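Local coordinates for protein chymotrypsin (Cellulomonas bogoriensis, PDB 2EA3) that probably acts as a secreted serine-type endopeptidase of the chymotrypsin family, the chain being the mature protease domain of a longer precursor, at residues 86-89 with 90-94; 165-169 with 170-174. All blocks are in the same frame, centred on the assembly; numbering follows the deposited sequence.

Contact 1: 86-89 with 90-94. With SO4 (sulfate ion), chain B.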
loop_
_atom_site.group_PDB
_atom_site.type_symbol
_atom_site.label_atom_id
_atom_site.label_comp_id
_atom_site.label_asym_id
_atom_site.label_seq_id
_atom_site.Cartn_x
_atom_site.Cartn_y
_atom_site.Cartn_z
ATOM N N THR A 86 -8.453 -11.489 -3.192
ATOM C CA THR A 86 -8.020 -12.757 -3.776
ATOM C C THR A 86 -6.763 -12.488 -4.572
ATOM O O THR A 86 -6.774 -11.628 -5.452
ATOM C CB THR A 86 -9.083 -13.329 -4.722
ATOM O OG1 THR A 86 -10.304 -13.515 -3.987
ATOM C CG2 THR A 86 -8.610 -14.669 -5.292
ATOM N N ALA A 87 -5.699 -13.228 -4.262
ATOM C CA ALA A 87 -4.393 -13.009 -4.880
ATOM C C ALA A 87 -4.407 -13.418 -6.345
ATOM O O ALA A 87 -5.010 -14.436 -6.718
ATOM C CB ALA A 87 -3.297 -13.765 -4.122
ATOM N N ALA A 88 -3.760 -12.595 -7.158
ATOM C CA ALA A 88 -3.677 -12.797 -8.588
ATOM C C ALA A 88 -2.387 -13.533 -8.883
ATOM O O ALA A 88 -1.384 -13.363 -8.158
ATOM C CB ALA A 88 -3.728 -11.462 -9.325
ATOM N N PRO A 89 -2.396 -14.376 -9.930
ATOM C CA PRO A 89 -1.189 -15.112 -10.273
ATOM C C PRO A 89 -0.151 -14.292 -11.035
ATOM O O PRO A 89 -0.451 -13.225 -11.566
ATOM C CB PRO A 89 -1.722 -16.258 -11.152
ATOM C CG PRO A 89 -2.925 -15.726 -11.773
ATOM C CD PRO A 89 -3.536 -14.748 -10.785
ATOM N N VAL A 90 1.070 -14.816 -11.106
ATOM C CA VAL A 90 2.114 -14.232 -11.948
ATOM C C VAL A 90 1.565 -14.014 -13.369
ATOM O O VAL A 90 0.788 -14.854 -13.867
ATOM C CB VAL A 90 3.374 -15.146 -11.933
ATOM C CG1 VAL A 90 4.401 -14.717 -12.971
ATOM C CG2 VAL A 90 3.993 -15.173 -10.519
ATOM N N GLY A 91 1.946 -12.903 -13.998
ATOM C CA GLY A 91 1.450 -12.500 -15.323
ATOM C C GLY A 91 0.247 -11.570 -15.312
ATOM O O GLY A 91 -0.086 -10.967 -16.338
ATOM N N SER A 92 -0.401 -11.432 -14.159
ATOM C CA SER A 92 -1.603 -10.602 -14.056
ATOM C C SER A 92 -1.323 -9.122 -14.254
ATOM O O SER A 92 -0.294 -8.628 -13.784
ATOM C CB SER A 92 -2.260 -10.767 -12.694
ATOM O OG SER A 92 -2.777 -12.082 -12.590
ATOM N N ALA A 93 -2.256 -8.422 -14.908
ATOM C CA ALA A 93 -2.165 -6.974 -15.036
ATOM C C ALA A 93 -2.560 -6.381 -13.688
ATOM O O ALA A 93 -3.608 -6.714 -13.117
ATOM C CB ALA A 93 -3.094 -6.460 -16.141
ATOM N N VAL A 94 -1.704 -5.522 -13.170
ATOM C CA VAL A 94 -1.971 -4.874 -11.892
ATOM C C VAL A 94 -1.746 -3.374 -12.045
ATOM O O VAL A 94 -0.949 -2.923 -12.898
ATOM C CB VAL A 94 -1.069 -5.423 -10.779
ATOM C CG1 VAL A 94 -1.493 -6.841 -10.397
ATOM C CG2 VAL A 94 0.424 -5.361 -11.201
HETATM S S SO4 B . -5.161 -10.544 -16.554
HETATM O O1 SO4 B . -6.478 -10.202 -17.075
HETATM O O2 SO4 B . -4.205 -10.638 -17.651
HETATM O O3 SO4 B . -4.716 -9.525 -15.612
HETATM O O4 SO4 B . -5.231 -11.834 -15.872
#

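Contact 2: 165-169 with 170-174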
loop_
_atom_site.group_PDB
_atom_site.type_symbol
_atom_site.label_atom_id
_atom_site.label_comp_id
_atom_site.label_asym_id
_atom_site.label_seq_id
_atom_site.Cartn_x
_atom_site.Cartn_y
_atom_site.Cartn_z
ATOM N N PHE A 165 8.287 -3.539 -6.007
ATOM C CA PHE A 165 7.946 -4.696 -5.204
ATOM C C PHE A 165 6.862 -4.325 -4.224
ATOM O O PHE A 165 6.817 -3.181 -3.766
ATOM C CB PHE A 165 9.176 -5.157 -4.424
ATOM C CG PHE A 165 10.307 -5.640 -5.307
ATOM C CD1 PHE A 165 11.215 -4.736 -5.873
ATOM C CD2 PHE A 165 10.448 -6.999 -5.580
ATOM C CE1 PHE A 165 12.273 -5.203 -6.706
ATOM C CE2 PHE A 165 11.485 -7.464 -6.378
ATOM C CZ PHE A 165 12.395 -6.556 -6.950
ATOM N N PHE A 166 5.978 -5.283 -3.935
ATOM C CA PHE A 166 4.816 -5.022 -3.090
ATOM C C PHE A 166 4.744 -6.079 -2.006
ATOM O O PHE A 166 5.019 -7.265 -2.253
ATOM C CB PHE A 166 3.519 -5.045 -3.927
ATOM C CG PHE A 166 3.455 -3.977 -4.955
ATOM C CD1 PHE A 166 4.123 -4.129 -6.171
ATOM C CD2 PHE A 166 2.791 -2.781 -4.698
ATOM C CE1 PHE A 166 4.089 -3.121 -7.135
ATOM C CE2 PHE A 166 2.771 -1.763 -5.664
ATOM C CZ PHE A 166 3.420 -1.942 -6.877
ATOM N N GLN A 167 4.392 -5.638 -0.805
ATOM C CA GLN A 167 4.077 -6.514 0.304
ATOM C C GLN A 167 2.644 -7.038 0.094
ATOM O O GLN A 167 1.710 -6.267 0.042
ATOM C CB GLN A 167 4.151 -5.707 1.611
ATOM C CG GLN A 167 3.468 -6.361 2.824
ATOM C CD GLN A 167 4.178 -7.606 3.299
ATOM O OE1 GLN A 167 5.345 -7.563 3.670
ATOM N NE2 GLN A 167 3.468 -8.731 3.299
ATOM N N PRO A 168 2.478 -8.355 -0.035
ATOM C CA PRO A 168 1.115 -8.920 -0.241
ATOM C C PRO A 168 0.180 -8.571 0.902
ATOM O O PRO A 168 0.634 -8.488 2.041
ATOM C CB PRO A 168 1.336 -10.442 -0.234
ATOM C CG PRO A 168 2.773 -10.661 -0.371
ATOM C CD PRO A 168 3.535 -9.371 -0.059
ATOM N N VAL A 169 -1.109 -8.382 0.624
ATOM C CA VAL A 169 -2.047 -7.990 1.708
ATOM C C VAL A 169 -2.437 -9.125 2.656
ATOM O O VAL A 169 -2.693 -8.888 3.817
ATOM C CB VAL A 169 -3.371 -7.329 1.201
ATOM C CG1 VAL A 169 -3.136 -5.871 0.685
ATOM C CG2 VAL A 169 -4.049 -8.209 0.172
ATOM N N ASN A 170 -2.522 -10.355 2.160
ATOM C CA ASN A 170 -3.027 -11.431 3.007
ATOM C C ASN A 170 -2.262 -11.655 4.313
ATOM O O ASN A 170 -2.897 -11.789 5.357
ATOM C CB ASN A 170 -3.251 -12.740 2.213
ATOM C CG ASN A 170 -4.451 -12.642 1.284
ATOM O OD1 ASN A 170 -5.290 -11.752 1.435
ATOM N ND2 ASN A 170 -4.543 -13.564 0.319
ATOM N N PRO A 171 -0.908 -11.671 4.272
ATOM C CA PRO A 171 -0.160 -11.755 5.527
ATOM C C PRO A 171 -0.405 -10.593 6.491
ATOM O O PRO A 171 -0.296 -10.783 7.703
ATOM C CB PRO A 171 1.308 -11.765 5.070
ATOM C CG PRO A 171 1.250 -12.322 3.670
ATOM C CD PRO A 171 -0.000 -11.714 3.106
ATOM N N ILE A 172 -0.751 -9.413 5.973
ATOM C CA ILE A 172 -1.034 -8.263 6.851
ATOM C C ILE A 172 -2.367 -8.467 7.574
ATOM O O ILE A 172 -2.470 -8.255 8.778
ATOM C CB ILE A 172 -1.104 -6.926 6.073
ATOM C CG1 ILE A 172 0.077 -6.799 5.093
ATOM C CG2 ILE A 172 -1.148 -5.732 7.069
ATOM C CD1 ILE A 172 -0.010 -5.584 4.134
ATOM N N LEU A 173 -3.393 -8.851 6.826
ATOM C CA LEU A 173 -4.689 -9.143 7.412
ATOM C C LEU A 173 -4.551 -10.256 8.465
ATOM O O LEU A 173 -5.104 -10.143 9.549
ATOM C CB LEU A 173 -5.689 -9.523 6.314
ATOM C CG LEU A 173 -5.856 -8.447 5.220
ATOM C CD1 LEU A 173 -6.705 -8.991 4.067
ATOM C CD2 LEU A 173 -6.439 -7.136 5.800
ATOM N N GLN A 174 -3.783 -11.293 8.146
ATOM C CA GLN A 174 -3.538 -12.394 9.076
ATOM C C GLN A 174 -2.779 -11.932 10.323
ATOM O O GLN A 174 -3.132 -12.302 11.446
ATOM C CB GLN A 174 -2.757 -13.508 8.377
ATOM C CG GLN A 174 -2.475 -14.729 9.269
ATOM C CD GLN A 174 -3.682 -15.637 9.452
ATOM O OE1 GLN A 174 -4.815 -15.173 9.646
ATOM N NE2 GLN A 174 -3.440 -16.949 9.398
#

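Contact 1: 86-89 with 90-94
The carbonyl oxygen of P89 is gripped twice by one residue, since S92 offers it both its backbone amide and its hydroxyl. The amide bond, S92 N to P89 O at 3.2 Å, closes a type II beta turn over P89, V90, G91 and S92. The hydroxyl bond is shorter, with S92 OG donating to P89 O at 2.8 Å, and its donor lies 18° from the carbonyl plane. OG can do this because it stands beside its own backbone N and anti to the carbonyl carbon (chi1 -68°), which brings both donors of the serine to the same acceptor. The hydroxyl also rests against carbon: OG is 3.3 Å from P89 CD of the pyrrolidine ring and 3.5 Å from A88 CB. An alanine at S92 would remove the hydroxyl, so that the P89 carbonyl would probably keep just the amide bond across the turn and P89 CD and A88 CB would lose the oxygen packed against them. G91 takes the third position with positive phi (93°), where a CB would be jammed against the preceding carbonyl oxygen. Just past the turn, A93 N donates to O3 of a sulfate at 2.8 Å, an ion probably supplied by the crystallisation liquor. The turn projects at the surface and leads into strand 93-98, the first of the second barrel. G91 and S92 make backbone hydrogen bonds with I108 of strand 102-110, while A88 packs on A143 and Q148 of strands 140-143 and 146-154.

Contact 2: 165-169 with 170-174
Where the last strand of the second barrel, 161-168, gives way to the C-terminal helix, the chain turns from extended to helical around V169. The first helical turn is closed by V169 O, which accepts a nearly straight bond from L173 N at 3.1 Å (169° at the hydrogen) and a weak one from I172 N. One residue earlier, P168 O accepts a bond from Q167 NE2 at 3.1 Å. That donor lies in the carbonyl plane on a lone pair, and the acceptor is close to the plane of the Q167 amide. The glutamine reaches forward to the carbonyl of the next residue because CG is anti to the backbone N (chi1 163°) and the chain then bends at chi2 (68°). Its other end, OE1, is hydrogen-bonded to D56 N, so both ends of the amide are held. Apolar contacts fill in around these bonds: I172 CD1 meets Q167 CG at 3.8 Å, and P168 CB lies 3.8 Å from P171 CD, two prolines bracketing the junction. D56 is the aspartate of a probable Ser-His-Asp triad with H32 and S137, making the glutamine a likely second-shell residue. A final barrel strand running into a C-terminal helix is a familiar feature of the chymotrypsin fold.

In the fold
Both contacts are local, at the ends of strands of the same second barrel: a turn leads into its first strand and a strand-to-helix junction leaves its last in chain order. Contact 1 lies at the surface, its centre about 16 Å from the centre of the chain; contact 2 is partly buried, its centre about 9 Å from it. In each, one carbonyl accepts two bonds from later in the chain, both from the same serine in contact 1, and one good and one weak from successive amides in contact 2. The exposed turn meets a sulfate probably taken up from the crystallisation liquor, whereas the partly buried junction is bonded to D56 of the probable catalytic triad.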